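Local coordinates for protein putative Transcriptional Regulator (Rhodococcus sp., PDB 2IA2) that probably binds DNA through a helix-turn-helix domain and senses a small effector through a GAF-like C-terminal domain, as in other IclR-family transcriptional regulators, at residues D161-D164 with A165-K169; I229-P232 with A233-S237; E239-H242 with S243-P247; R142-A145 with Y146-S149. All blocks are in the same frame, centred on the assembly; numbering follows the deposited sequence.

Interaction 1: residues D161-D164 with A165-K169; sequences DELD and AYLEK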
ATOM      1  N   ASP A 161      22.765  10.552  17.372  1.00 45.58           N
ATOM      2  CA  ASP A 161      22.606  11.789  18.147  1.00 46.00           C
ATOM      3  C   ASP A 161      21.299  11.766  18.907  1.00 44.94           C
ATOM      4  O   ASP A 161      21.220  12.296  20.012  1.00 44.65           O
ATOM      5  CB  ASP A 161      22.759  13.089  17.324  1.00 46.90           C
ATOM      6  CG  ASP A 161      21.913  13.116  16.043  1.00 49.03           C
ATOM      7  OD1 ASP A 161      21.135  12.164  15.770  1.00 49.64           O
ATOM      8  OD2 ASP A 161      22.061  14.110  15.281  1.00 50.16           O
ATOM      9  N   GLU A 162      20.287  11.134  18.316  1.00 43.86           N
ATOM     10  CA  GLU A 162      18.979  10.985  18.983  1.00 43.45           C
ATOM     11  C   GLU A 162      19.050   9.999  20.127  1.00 42.30           C
ATOM     12  O   GLU A 162      18.546  10.287  21.212  1.00 42.75           O
ATOM     13  CB  GLU A 162      17.876  10.581  18.004  1.00 43.01           C
ATOM     14  CG  GLU A 162      17.656  11.607  16.922  1.00 46.57           C
ATOM     15  CD  GLU A 162      16.477  11.310  16.037  1.00 52.67           C
ATOM     16  OE1 GLU A 162      15.763  10.321  16.300  1.00 54.79           O
ATOM     17  OE2 GLU A 162      16.259  12.090  15.076  1.00 55.31           O
ATOM     18  N   LEU A 163      19.690   8.856  19.906  1.00 40.94           N
ATOM     19  CA  LEU A 163      19.924   7.912  20.989  1.00 40.91           C
ATOM     20  C   LEU A 163      20.645   8.545  22.197  1.00 42.22           C
ATOM     21  O   LEU A 163      20.252   8.354  23.348  1.00 41.34           O
ATOM     22  CB  LEU A 163      20.702   6.695  20.482  1.00 39.83           C
ATOM     23  CG  LEU A 163      21.063   5.664  21.549  1.00 38.46           C
ATOM     24  CD1 LEU A 163      19.807   5.122  22.236  1.00 36.65           C
ATOM     25  CD2 LEU A 163      21.882   4.530  20.931  1.00 41.73           C
ATOM     26  N   ASP A 164      21.720   9.286  21.922  1.00 44.32           N
ATOM     27  CA  ASP A 164      22.541   9.906  22.975  1.00 46.69           C
ATOM     28  C   ASP A 164      21.741  10.939  23.748  1.00 46.35           C
ATOM     29  O   ASP A 164      21.855  11.025  24.943  1.00 47.30           O
ATOM     30  CB  ASP A 164      23.828  10.502  22.367  1.00 48.61           C
ATOM     31  CG  ASP A 164      24.923   9.435  22.141  1.00 52.34           C
ATOM     32  OD1 ASP A 164      25.015   8.514  22.997  1.00 54.34           O
ATOM     33  OD2 ASP A 164      25.705   9.524  21.142  1.00 54.99           O
ATOM     34  N   ALA A 165      20.901  11.690  23.039  1.00 46.41           N
ATOM     35  CA  ALA A 165      19.966  12.660  23.622  1.00 46.38           C
ATOM     36  C   ALA A 165      18.957  11.996  24.540  1.00 45.88           C
ATOM     37  O   ALA A 165      18.707  12.474  25.646  1.00 46.84           O
ATOM     38  CB  ALA A 165      19.225  13.388  22.508  1.00 45.91           C
ATOM     39  N   TYR A 166      18.337  10.930  24.037  1.00 44.77           N
ATOM     40  CA  TYR A 166      17.426  10.105  24.820  1.00 44.18           C
ATOM     41  C   TYR A 166      18.064   9.609  26.123  1.00 45.29           C
ATOM     42  O   TYR A 166      17.424   9.617  27.195  1.00 45.98           O
ATOM     43  CB  TYR A 166      16.973   8.891  23.984  1.00 42.26           C
ATOM     44  CG  TYR A 166      16.364   7.826  24.855  1.00 39.11           C
ATOM     45  CD1 TYR A 166      15.024   7.908  25.248  1.00 38.14           C
ATOM     46  CD2 TYR A 166      17.118   6.765  25.312  1.00 36.14           C
ATOM     47  CE1 TYR A 166      14.437   6.939  26.033  1.00 35.93           C
ATOM     48  CE2 TYR A 166      16.548   5.781  26.110  1.00 34.76           C
ATOM     49  CZ  TYR A 166      15.218   5.876  26.473  1.00 37.34           C
ATOM     50  OH  TYR A 166      14.654   4.918  27.287  1.00 35.72           O
ATOM     51  N   LEU A 167      19.314   9.160  26.022  1.00 46.37           N
ATOM     52  CA  LEU A 167      20.003   8.553  27.147  1.00 48.82           C
ATOM     53  C   LEU A 167      20.428   9.611  28.147  1.00 51.27           C
ATOM     54  O   LEU A 167      20.422   9.356  29.340  1.00 51.02           O
ATOM     55  CB  LEU A 167      21.230   7.786  26.687  1.00 48.74           C
ATOM     56  CG  LEU A 167      20.973   6.460  25.993  1.00 48.97           C
ATOM     57  CD1 LEU A 167      22.295   5.976  25.420  1.00 47.84           C
ATOM     58  CD2 LEU A 167      20.389   5.470  27.008  1.00 48.92           C
ATOM     59  N   GLU A 168      20.779  10.795  27.651  1.00 53.44           N
ATOM     60  CA  GLU A 168      21.039  11.951  28.527  1.00 57.55           C
ATOM     61  C   GLU A 168      19.806  12.351  29.364  1.00 56.68           C
ATOM     62  O   GLU A 168      19.902  12.585  30.558  1.00 57.73           O
ATOM     63  CB  GLU A 168      21.504  13.135  27.674  1.00 58.15           C
ATOM     64  CG  GLU A 168      22.409  14.124  28.395  1.00 62.19           C
ATOM     65  CD  GLU A 168      23.094  15.093  27.423  1.00 64.13           C
ATOM     66  OE1 GLU A 168      23.127  14.813  26.183  1.00 66.84           O
ATOM     67  OE2 GLU A 168      23.605  16.140  27.906  1.00 71.00           O
ATOM     68  N   LYS A 169      18.652  12.401  28.713  1.00 56.22           N
ATOM     69  CA  LYS A 169      17.392  12.778  29.327  1.00 56.21           C
ATOM     70  C   LYS A 169      16.779  11.696  30.265  1.00 55.05           C
ATOM     71  O   LYS A 169      15.934  12.002  31.103  1.00 55.34           O
ATOM     72  CB  LYS A 169      16.393  13.186  28.216  1.00 55.75           C
ATOM     73  CG  LYS A 169      14.957  13.446  28.727  1.00 58.52           C
ATOM     74  CD  LYS A 169      14.264  14.629  28.039  1.00 62.69           C
ATOM     75  CE  LYS A 169      13.431  14.182  26.829  1.00 64.92           C
ATOM     76  NZ  LYS A 169      13.064  15.356  25.949  1.00 66.84           N
TER
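L163 and L167, one turn apart, form the tight side of this helical segment. CG of L163 lies 4.1 Å from CD1 of L167, and the two branched ends meet at a slant. L163 sends its CG away from the backbone N (chi1 177°), which carries the branch forward along the helix to L167. CG of L167 also sits close over the backbone, 3.3 Å from O of L163. Y166 joins more loosely: its CD2 is 4.4 Å from CD1 of L163, and the carbonyl O of L163 lies at the edge of its ring.

This is the amphipathic helix 160-169 of the IclR C-terminal domain. Its leucine side packs on helix 183-196, where L163 touches R194 and L167 touches L186 and K187. The side chain of Y166 reaches A119 and, through its hydroxyl, Y146.

The backbone bonds are regular i to i+4 links. Y166 N to E162 O is 2.9 Å and nearly straight, at 171°. L167 N to L163 O is also 2.9 Å but more bent, at 147°.

The exposed side is mostly acidic, with D161, E162, D164 and E168. D161 OD1 accepts a weak bond from the N of E162. D164 OD1 makes a long, weak ion pair with K187.

Interaction 2: residues I229-P232 with A233-S237; sequences ISTP and AARYS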
ATOM      1  N   ILE A 229       7.607 -11.684  21.428  1.00 24.31           N
ATOM      2  CA  ILE A 229       6.899 -12.752  22.124  1.00 24.88           C
ATOM      3  C   ILE A 229       7.135 -12.428  23.601  1.00 25.80           C
ATOM      4  O   ILE A 229       8.233 -12.076  23.968  1.00 26.52           O
ATOM      5  CB  ILE A 229       7.514 -14.138  21.832  1.00 25.66           C
ATOM      6  CG1 ILE A 229       7.340 -14.513  20.352  1.00 23.64           C
ATOM      7  CG2 ILE A 229       6.892 -15.210  22.750  1.00 26.59           C
ATOM      8  CD1 ILE A 229       8.233 -15.655  19.883  1.00 25.75           C
ATOM      9  N   SER A 230       6.110 -12.530  24.442  1.00 27.36           N
ATOM     10  CA  SER A 230       6.293 -12.295  25.867  1.00 29.19           C
ATOM     11  C   SER A 230       5.841 -13.541  26.618  1.00 29.00           C
ATOM     12  O   SER A 230       4.821 -14.161  26.263  1.00 28.36           O
ATOM     13  CB  SER A 230       5.465 -11.070  26.316  1.00 30.10           C
ATOM     14  OG  SER A 230       5.865 -10.619  27.614  1.00 35.28           O
ATOM     15  N   THR A 231       6.578 -13.906  27.671  1.00 29.66           N
ATOM     16  CA  THR A 231       6.311 -15.179  28.376  1.00 29.96           C
ATOM     17  C   THR A 231       6.772 -15.191  29.830  1.00 31.00           C
ATOM     18  O   THR A 231       7.776 -14.535  30.172  1.00 30.93           O
ATOM     19  CB  THR A 231       6.922 -16.383  27.583  1.00 31.55           C
ATOM     20  OG1 THR A 231       6.342 -17.594  28.059  1.00 36.70           O
ATOM     21  CG2 THR A 231       8.445 -16.440  27.693  1.00 26.86           C
ATOM     22  N   PRO A 232       6.038 -15.907  30.712  1.00 31.93           N
ATOM     23  CA  PRO A 232       6.580 -16.091  32.070  1.00 33.39           C
ATOM     24  C   PRO A 232       7.942 -16.748  32.028  1.00 33.01           C
ATOM     25  O   PRO A 232       8.182 -17.635  31.221  1.00 34.77           O
ATOM     26  CB  PRO A 232       5.538 -17.022  32.763  1.00 33.52           C
ATOM     27  CG  PRO A 232       4.259 -16.635  32.057  1.00 33.45           C
ATOM     28  CD  PRO A 232       4.705 -16.527  30.590  1.00 31.65           C
ATOM     29  N   ALA A 233       8.838 -16.288  32.874  1.00 32.52           N
ATOM     30  CA  ALA A 233      10.139 -16.927  32.975  1.00 33.01           C
ATOM     31  C   ALA A 233      10.000 -18.444  33.245  1.00 33.81           C
ATOM     32  O   ALA A 233      10.834 -19.251  32.760  1.00 33.06           O
ATOM     33  CB  ALA A 233      10.967 -16.236  34.068  1.00 33.05           C
ATOM     34  N   ALA A 234       8.957 -18.862  33.978  1.00 33.49           N
ATOM     35  CA  ALA A 234       8.824 -20.298  34.358  1.00 33.33           C
ATOM     36  C   ALA A 234       8.537 -21.251  33.190  1.00 34.42           C
ATOM     37  O   ALA A 234       8.783 -22.460  33.292  1.00 36.03           O
ATOM     38  CB  ALA A 234       7.749 -20.450  35.444  1.00 34.66           C
ATOM     39  N   ARG A 235       8.031 -20.751  32.063  1.00 32.71           N
ATOM     40  CA  ARG A 235       7.693 -21.648  30.944  1.00 32.91           C
ATOM     41  C   ARG A 235       8.895 -22.102  30.089  1.00 33.72           C
ATOM     42  O   ARG A 235       8.830 -23.161  29.435  1.00 34.08           O
ATOM     43  CB  ARG A 235       6.690 -20.967  30.023  1.00 31.63           C
ATOM     44  CG  ARG A 235       5.399 -20.556  30.649  1.00 31.83           C
ATOM     45  CD  ARG A 235       4.421 -19.989  29.523  1.00 32.97           C
ATOM     46  NE  ARG A 235       3.965 -21.064  28.636  1.00 33.92           N
ATOM     47  CZ  ARG A 235       3.151 -22.023  29.053  1.00 39.02           C
ATOM     48  NH1 ARG A 235       2.690 -22.022  30.329  1.00 40.52           N
ATOM     49  NH2 ARG A 235       2.778 -22.972  28.211  1.00 38.39           N
ATOM     50  N   TYR A 236       9.992 -21.321  30.087  1.00 34.01           N
ATOM     51  CA  TYR A 236      11.210 -21.661  29.262  1.00 35.65           C
ATOM     52  C   TYR A 236      12.498 -21.274  29.984  1.00 36.39           C
ATOM     53  O   TYR A 236      12.581 -20.187  30.543  1.00 37.88           O
ATOM     54  CB  TYR A 236      11.196 -20.891  27.902  1.00 33.43           C
ATOM     55  CG  TYR A 236       9.945 -21.077  27.077  1.00 33.12           C
ATOM     56  CD1 TYR A 236       8.855 -20.213  27.223  1.00 28.90           C
ATOM     57  CD2 TYR A 236       9.837 -22.122  26.142  1.00 35.54           C
ATOM     58  CE1 TYR A 236       7.687 -20.414  26.522  1.00 28.17           C
ATOM     59  CE2 TYR A 236       8.649 -22.291  25.381  1.00 32.67           C
ATOM     60  CZ  TYR A 236       7.581 -21.455  25.607  1.00 30.81           C
ATOM     61  OH  TYR A 236       6.402 -21.638  24.878  1.00 33.85           O
ATOM     62  N   SER A 237      13.533 -22.096  29.918  1.00 38.72           N
ATOM     63  CA  SER A 237      14.892 -21.611  30.273  1.00 38.86           C
ATOM     64  C   SER A 237      15.351 -20.598  29.219  1.00 38.44           C
ATOM     65  O   SER A 237      14.804 -20.591  28.090  1.00 36.39           O
ATOM     66  CB  SER A 237      15.882 -22.766  30.291  1.00 40.34           C
ATOM     67  OG  SER A 237      16.040 -23.252  28.972  1.00 40.33           O
TER
HETATM   68  O   HOH W   1      10.675 -17.745  29.652  1.00 40.97           O
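R235 folds back over T231 and P232. CB of R235 stands 3.8 Å from O of P232, the carbonyl that also accepts the backbone N of R235. CG points away from the carbonyl carbon of R235 (chi1 -59°), which sends the chain back toward the strand end. It passes T231 OG1 and the ring of P232. CD of R235 makes the closest approach, 3.4 Å from OG1 of T231. CD of R235 also lies 3.6 Å from CD of P232, with the two side chains alongside and pointing the same way. The chain then bends at chi3 (70°). NE forms a salt bridge with OE2 of E109, outside the two segments. At the tip, the guanidinium turns an edge toward T231 OG1, which lies near its plane.

T231 is shared between R235 and Y236. OG1 of T231 sits at the edge of the Y236 ring, in the ring plane, 3.5 Å from CE1 of Y236. The methyl CG2 of T231 is 3.8 Å from CD1 of Y236. The Y236 hydroxyl is also bonded to OE2 of E109, and T231 OG1 makes a weak bond to OE1. One carboxylate thus gathers the polar ends of all three side chains.

The backbone turns by a bond from R235 N to P232 O of 3.2 Å. This donor stands above the carbonyl plane, 58° out of it. Water 1 is hydrogen-bonded to O of P232 (2.9 Å) and to O of Y236.

The arrangement is a strand-to-helix connection: strand 223-232 of the central antiparallel sheet ends in a type I beta turn, P232 to R235, and S237 then takes the N-cap position of helix 238-244.

Interaction 3: residues E239-H242 with S243-P247; sequences EDLH and SDLIP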
ATOM      1  N   GLU A 239      17.964 -20.715  27.437  1.00 42.00           N
ATOM      2  CA  GLU A 239      18.406 -21.522  26.307  1.00 43.56           C
ATOM      3  C   GLU A 239      17.244 -21.999  25.455  1.00 41.44           C
ATOM      4  O   GLU A 239      17.322 -21.911  24.245  1.00 41.56           O
ATOM      5  CB  GLU A 239      19.305 -22.676  26.803  1.00 45.24           C
ATOM      6  CG  GLU A 239      19.483 -23.887  25.849  1.00 48.81           C
ATOM      7  CD  GLU A 239      19.858 -25.204  26.601  1.00 52.39           C
ATOM      8  OE1 GLU A 239      20.693 -25.159  27.573  1.00 53.54           O
ATOM      9  OE2 GLU A 239      19.307 -26.283  26.194  1.00 58.71           O
ATOM     10  N   ASP A 240      16.150 -22.466  26.057  1.00 41.53           N
ATOM     11  CA  ASP A 240      14.938 -22.871  25.268  1.00 40.49           C
ATOM     12  C   ASP A 240      14.365 -21.742  24.411  1.00 37.28           C
ATOM     13  O   ASP A 240      13.818 -21.986  23.360  1.00 37.36           O
ATOM     14  CB  ASP A 240      13.797 -23.380  26.168  1.00 41.54           C
ATOM     15  CG  ASP A 240      14.218 -24.522  27.099  1.00 48.22           C
ATOM     16  OD1 ASP A 240      15.185 -25.243  26.757  1.00 51.92           O
ATOM     17  OD2 ASP A 240      13.559 -24.685  28.189  1.00 52.12           O
ATOM     18  N   LEU A 241      14.463 -20.495  24.863  1.00 36.06           N
ATOM     19  CA  LEU A 241      13.927 -19.355  24.068  1.00 33.52           C
ATOM     20  C   LEU A 241      14.628 -19.291  22.705  1.00 33.72           C
ATOM     21  O   LEU A 241      13.972 -19.098  21.655  1.00 32.74           O
ATOM     22  CB  LEU A 241      14.166 -18.062  24.813  1.00 33.11           C
ATOM     23  CG  LEU A 241      13.667 -17.879  26.260  1.00 34.88           C
ATOM     24  CD1 LEU A 241      14.150 -16.545  26.728  1.00 35.78           C
ATOM     25  CD2 LEU A 241      12.198 -17.847  26.311  1.00 34.74           C
ATOM     26  N   HIS A 242      15.958 -19.482  22.711  1.00 34.56           N
ATOM     27  CA  HIS A 242      16.758 -19.461  21.483  1.00 34.95           C
ATOM     28  C   HIS A 242      16.455 -20.623  20.592  1.00 35.96           C
ATOM     29  O   HIS A 242      16.555 -20.503  19.393  1.00 36.65           O
ATOM     30  CB  HIS A 242      18.269 -19.406  21.755  1.00 35.01           C
ATOM     31  CG  HIS A 242      18.709 -18.128  22.382  1.00 35.16           C
ATOM     32  ND1 HIS A 242      19.030 -17.011  21.641  1.00 34.72           N
ATOM     33  CD2 HIS A 242      18.821 -17.766  23.683  1.00 35.94           C
ATOM     34  CE1 HIS A 242      19.332 -16.016  22.459  1.00 37.57           C
ATOM     35  NE2 HIS A 242      19.222 -16.448  23.705  1.00 39.02           N
ATOM     36  N   SER A 243      16.086 -21.773  21.135  1.00 38.56           N
ATOM     37  CA  SER A 243      15.865 -22.919  20.228  1.00 40.59           C
ATOM     38  C   SER A 243      14.451 -22.993  19.742  1.00 40.03           C
ATOM     39  O   SER A 243      14.201 -23.443  18.628  1.00 40.40           O
ATOM     40  CB  SER A 243      16.257 -24.244  20.887  1.00 42.47           C
ATOM     41  OG  SER A 243      15.814 -24.242  22.226  1.00 46.12           O
ATOM     42  N   ASP A 244      13.533 -22.524  20.578  1.00 40.37           N
ATOM     43  CA  ASP A 244      12.110 -22.750  20.367  1.00 41.12           C
ATOM     44  C   ASP A 244      11.228 -21.562  19.931  1.00 38.56           C
ATOM     45  O   ASP A 244      10.163 -21.818  19.405  1.00 40.32           O
ATOM     46  CB  ASP A 244      11.497 -23.404  21.618  1.00 42.04           C
ATOM     47  CG  ASP A 244      12.145 -24.775  21.945  1.00 49.44           C
ATOM     48  OD1 ASP A 244      12.741 -25.464  21.031  1.00 51.41           O
ATOM     49  OD2 ASP A 244      12.073 -25.133  23.138  1.00 52.69           O
ATOM     50  N   LEU A 245      11.624 -20.312  20.208  1.00 34.69           N
ATOM     51  CA  LEU A 245      10.758 -19.146  20.052  1.00 30.72           C
ATOM     52  C   LEU A 245      11.425 -18.083  19.200  1.00 29.53           C
ATOM     53  O   LEU A 245      10.760 -17.476  18.367  1.00 27.63           O
ATOM     54  CB  LEU A 245      10.393 -18.488  21.398  1.00 30.34           C
ATOM     55  CG  LEU A 245       9.703 -19.375  22.463  1.00 32.92           C
ATOM     56  CD1 LEU A 245       9.363 -18.579  23.738  1.00 31.53           C
ATOM     57  CD2 LEU A 245       8.509 -20.003  21.875  1.00 28.78           C
ATOM     58  N   ILE A 246      12.708 -17.818  19.437  1.00 27.54           N
ATOM     59  CA  ILE A 246      13.355 -16.708  18.754  1.00 28.01           C
ATOM     60  C   ILE A 246      13.444 -16.982  17.222  1.00 27.38           C
ATOM     61  O   ILE A 246      13.219 -16.090  16.465  1.00 27.64           O
ATOM     62  CB  ILE A 246      14.732 -16.356  19.387  1.00 28.63           C
ATOM     63  CG1 ILE A 246      14.507 -15.714  20.759  1.00 28.04           C
ATOM     64  CG2 ILE A 246      15.600 -15.442  18.401  1.00 29.21           C
ATOM     65  CD1 ILE A 246      15.762 -15.615  21.627  1.00 29.03           C
ATOM     66  N   PRO A 247      13.736 -18.233  16.769  1.00 28.59           N
ATOM     67  CA  PRO A 247      13.728 -18.500  15.306  1.00 27.74           C
ATOM     68  C   PRO A 247      12.424 -18.115  14.615  1.00 27.14           C
ATOM     69  O   PRO A 247      12.446 -17.531  13.544  1.00 27.37           O
ATOM     70  CB  PRO A 247      13.936 -20.029  15.230  1.00 28.97           C
ATOM     71  CG  PRO A 247      14.774 -20.319  16.488  1.00 28.79           C
ATOM     72  CD  PRO A 247      14.126 -19.448  17.533  1.00 28.65           C
TER
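The carbonyl O of L241 is gripped by two backbone N-H groups. N of I246 comes in at 2.9 Å from O of L241, nearly along the C=O axis. N of L245 lies 3.0 Å from O of L241 and is tilted 33° from the carbonyl plane. One residue earlier, O of D240 accepts N of D244 at 2.8 Å. The hydroxyl of S243 adds a second bond to that oxygen, from the same face of its plane. OG of S243 stands between its own backbone N and carbonyl carbon (chi1 42°), which turns it back to the preceding turn.

L241, L245 and I246 make the buried apolar side; the exposed H242 ring flanks it. CD2 of L241 meets CD1 of L245 at 3.9 Å. CD1 of I246 lies over one face of the H242 imidazole, 3.8 Å from its centroid. This is a CH-pi contact, displaced toward the ND1 and CE1 side of the ring. L241, L245 and I246 also touch M212 of strand 209-217.

P247 brings CD to 3.2 Å from O of H242. L245 leaves helical backbone angles here, and the bond from I246 N spans five residues. The result is a helix-to-helix junction: helix 238-244 ends, and helix 246-264 starts at I246, with L245 alone between the two.

Interaction 4: residues R142-A145 with Y146-S149; sequences RLPA and YATS
CB of P144 approaches the phenol ring of Y146 obliquely, 3.6 Å from CE2 of Y146. CB of A147 lies over one face of the Y146 ring, 3.8 Å above its plane and offset toward the rim. This short 3-10 turn lies in the GAF-like IclR C-terminal domain, between edge strand 142-144 and helix 149-156. CG of Y146 sits between its backbone N and carbonyl carbon (chi1 81°), which swings the ring back toward P144. Its hydroxyl is bonded to N of Q173. L170 and L175 pack on its side chain.

The turn is held by weak backbone bonds. N of A147 reaches O of P144 at 3.4 Å, and N of T148 reaches O of A145 at the same distance. Both are fairly straight, at 161° and 167°, so their weakness comes from length.

T148 closes the buried inner side. CG2 of T148 lies 3.9 Å from CB of L143, with the two side chains at a slant, and it also touches I121 of strand 120-127. T148 is the N-cap of the following helix, where OG1 is bonded to N of G151. OG1 of T148 also lies near two carbonyl oxygens of the turn, at 3.2 Å from O of A145 and 3.5 Å from O of P144.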
ATOM      1  N   ARG A 142       1.231   2.202  26.913  1.00 29.88           N
ATOM      2  CA  ARG A 142       2.600   2.634  26.846  1.00 30.55           C
ATOM      3  C   ARG A 142       3.434   2.038  27.959  1.00 31.53           C
ATOM      4  O   ARG A 142       2.952   1.841  29.045  1.00 32.67           O
ATOM      5  CB  ARG A 142       2.691   4.135  26.915  1.00 31.58           C
ATOM      6  CG  ARG A 142       1.857   4.825  25.933  1.00 34.78           C
ATOM      7  CD  ARG A 142       2.114   6.280  25.836  1.00 39.51           C
ATOM      8  NE  ARG A 142       1.315   6.791  24.762  1.00 43.99           N
ATOM      9  CZ  ARG A 142       1.776   7.359  23.672  1.00 48.39           C
ATOM     10  NH1 ARG A 142       3.063   7.539  23.498  1.00 50.60           N
ATOM     11  NH2 ARG A 142       0.939   7.738  22.750  1.00 49.93           N
ATOM     12  N   LEU A 143       4.687   1.764  27.665  1.00 31.30           N
ATOM     13  CA  LEU A 143       5.630   1.246  28.638  1.00 31.74           C
ATOM     14  C   LEU A 143       6.960   1.967  28.354  1.00 32.87           C
ATOM     15  O   LEU A 143       7.196   2.403  27.221  1.00 32.39           O
ATOM     16  CB  LEU A 143       5.774  -0.270  28.493  1.00 30.30           C
ATOM     17  CG  LEU A 143       4.593  -1.170  28.911  1.00 29.60           C
ATOM     18  CD1 LEU A 143       4.955  -2.587  28.653  1.00 31.19           C
ATOM     19  CD2 LEU A 143       4.320  -1.027  30.417  1.00 31.67           C
ATOM     20  N   PRO A 144       7.816   2.141  29.381  1.00 34.35           N
ATOM     21  CA  PRO A 144       9.110   2.795  29.075  1.00 34.67           C
ATOM     22  C   PRO A 144       9.974   1.981  28.109  1.00 34.10           C
ATOM     23  O   PRO A 144      10.101   0.797  28.273  1.00 34.69           O
ATOM     24  CB  PRO A 144       9.765   2.949  30.453  1.00 35.64           C
ATOM     25  CG  PRO A 144       9.056   1.922  31.362  1.00 35.65           C
ATOM     26  CD  PRO A 144       7.644   1.843  30.827  1.00 34.90           C
ATOM     27  N   ALA A 145      10.533   2.624  27.083  1.00 33.75           N
ATOM     28  CA  ALA A 145      11.338   1.947  26.082  1.00 32.50           C
ATOM     29  C   ALA A 145      12.547   1.199  26.652  1.00 33.74           C
ATOM     30  O   ALA A 145      12.874   0.071  26.195  1.00 33.46           O
ATOM     31  CB  ALA A 145      11.765   2.947  24.964  1.00 33.02           C
ATOM     32  N   TYR A 146      13.221   1.815  27.636  1.00 34.40           N
ATOM     33  CA  TYR A 146      14.454   1.247  28.250  1.00 34.93           C
ATOM     34  C   TYR A 146      14.286  -0.088  28.960  1.00 34.83           C
ATOM     35  O   TYR A 146      15.270  -0.787  29.190  1.00 36.80           O
ATOM     36  CB  TYR A 146      15.130   2.234  29.225  1.00 35.54           C
ATOM     37  CG  TYR A 146      14.538   2.299  30.620  1.00 35.86           C
ATOM     38  CD1 TYR A 146      15.025   1.484  31.641  1.00 35.54           C
ATOM     39  CD2 TYR A 146      13.497   3.187  30.914  1.00 33.19           C
ATOM     40  CE1 TYR A 146      14.481   1.548  32.946  1.00 36.75           C
ATOM     41  CE2 TYR A 146      12.946   3.278  32.187  1.00 35.73           C
ATOM     42  CZ  TYR A 146      13.452   2.460  33.206  1.00 38.54           C
ATOM     43  OH  TYR A 146      12.930   2.539  34.475  1.00 42.27           O
ATOM     44  N   ALA A 147      13.062  -0.422  29.351  1.00 34.41           N
ATOM     45  CA  ALA A 147      12.826  -1.587  30.184  1.00 34.24           C
ATOM     46  C   ALA A 147      12.021  -2.681  29.477  1.00 33.24           C
ATOM     47  O   ALA A 147      11.570  -3.635  30.120  1.00 33.43           O
ATOM     48  CB  ALA A 147      12.144  -1.163  31.540  1.00 35.83           C
ATOM     49  N   THR A 148      11.877  -2.562  28.150  1.00 31.43           N
ATOM     50  CA  THR A 148      11.152  -3.554  27.352  1.00 29.04           C
ATOM     51  C   THR A 148      12.046  -4.022  26.215  1.00 28.96           C
ATOM     52  O   THR A 148      12.950  -3.276  25.798  1.00 30.36           O
ATOM     53  CB  THR A 148       9.869  -2.929  26.754  1.00 28.21           C
ATOM     54  OG1 THR A 148      10.264  -1.824  25.962  1.00 29.47           O
ATOM     55  CG2 THR A 148       8.935  -2.461  27.852  1.00 25.70           C
ATOM     56  N   SER A 149      11.792  -5.226  25.709  1.00 26.82           N
ATOM     57  CA  SER A 149      12.562  -5.776  24.630  1.00 27.75           C
ATOM     58  C   SER A 149      12.283  -5.011  23.352  1.00 26.29           C
ATOM     59  O   SER A 149      13.197  -4.679  22.642  1.00 25.60           O
ATOM     60  CB  SER A 149      12.330  -7.309  24.460  1.00 27.06           C
ATOM     61  OG  SER A 149      10.997  -7.639  24.047  1.00 27.87           O
TER

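All four contacts lie in the IclR C-terminal domain. Along the chain they come in the order interaction 4, interaction 1, interaction 2, interaction 3. Interactions 4 and 2 involve strands 142-144 and 223-232 of the same antiparallel sheet; their centres are about 18 Å apart. Interactions 2 and 3 are neighbours, with centres about 10 Å apart, and Y236 packs on L241 and L245. Interactions 4 and 1 also touch: Y166 OH lies 3.3 Å from CB of Y146. Interactions 1 and 3 are well separated, with centres about 32 Å apart. The two touching pairs tie helices outside the sheet to its edge strand and to strand 223-232, within the probable effector-sensing domain.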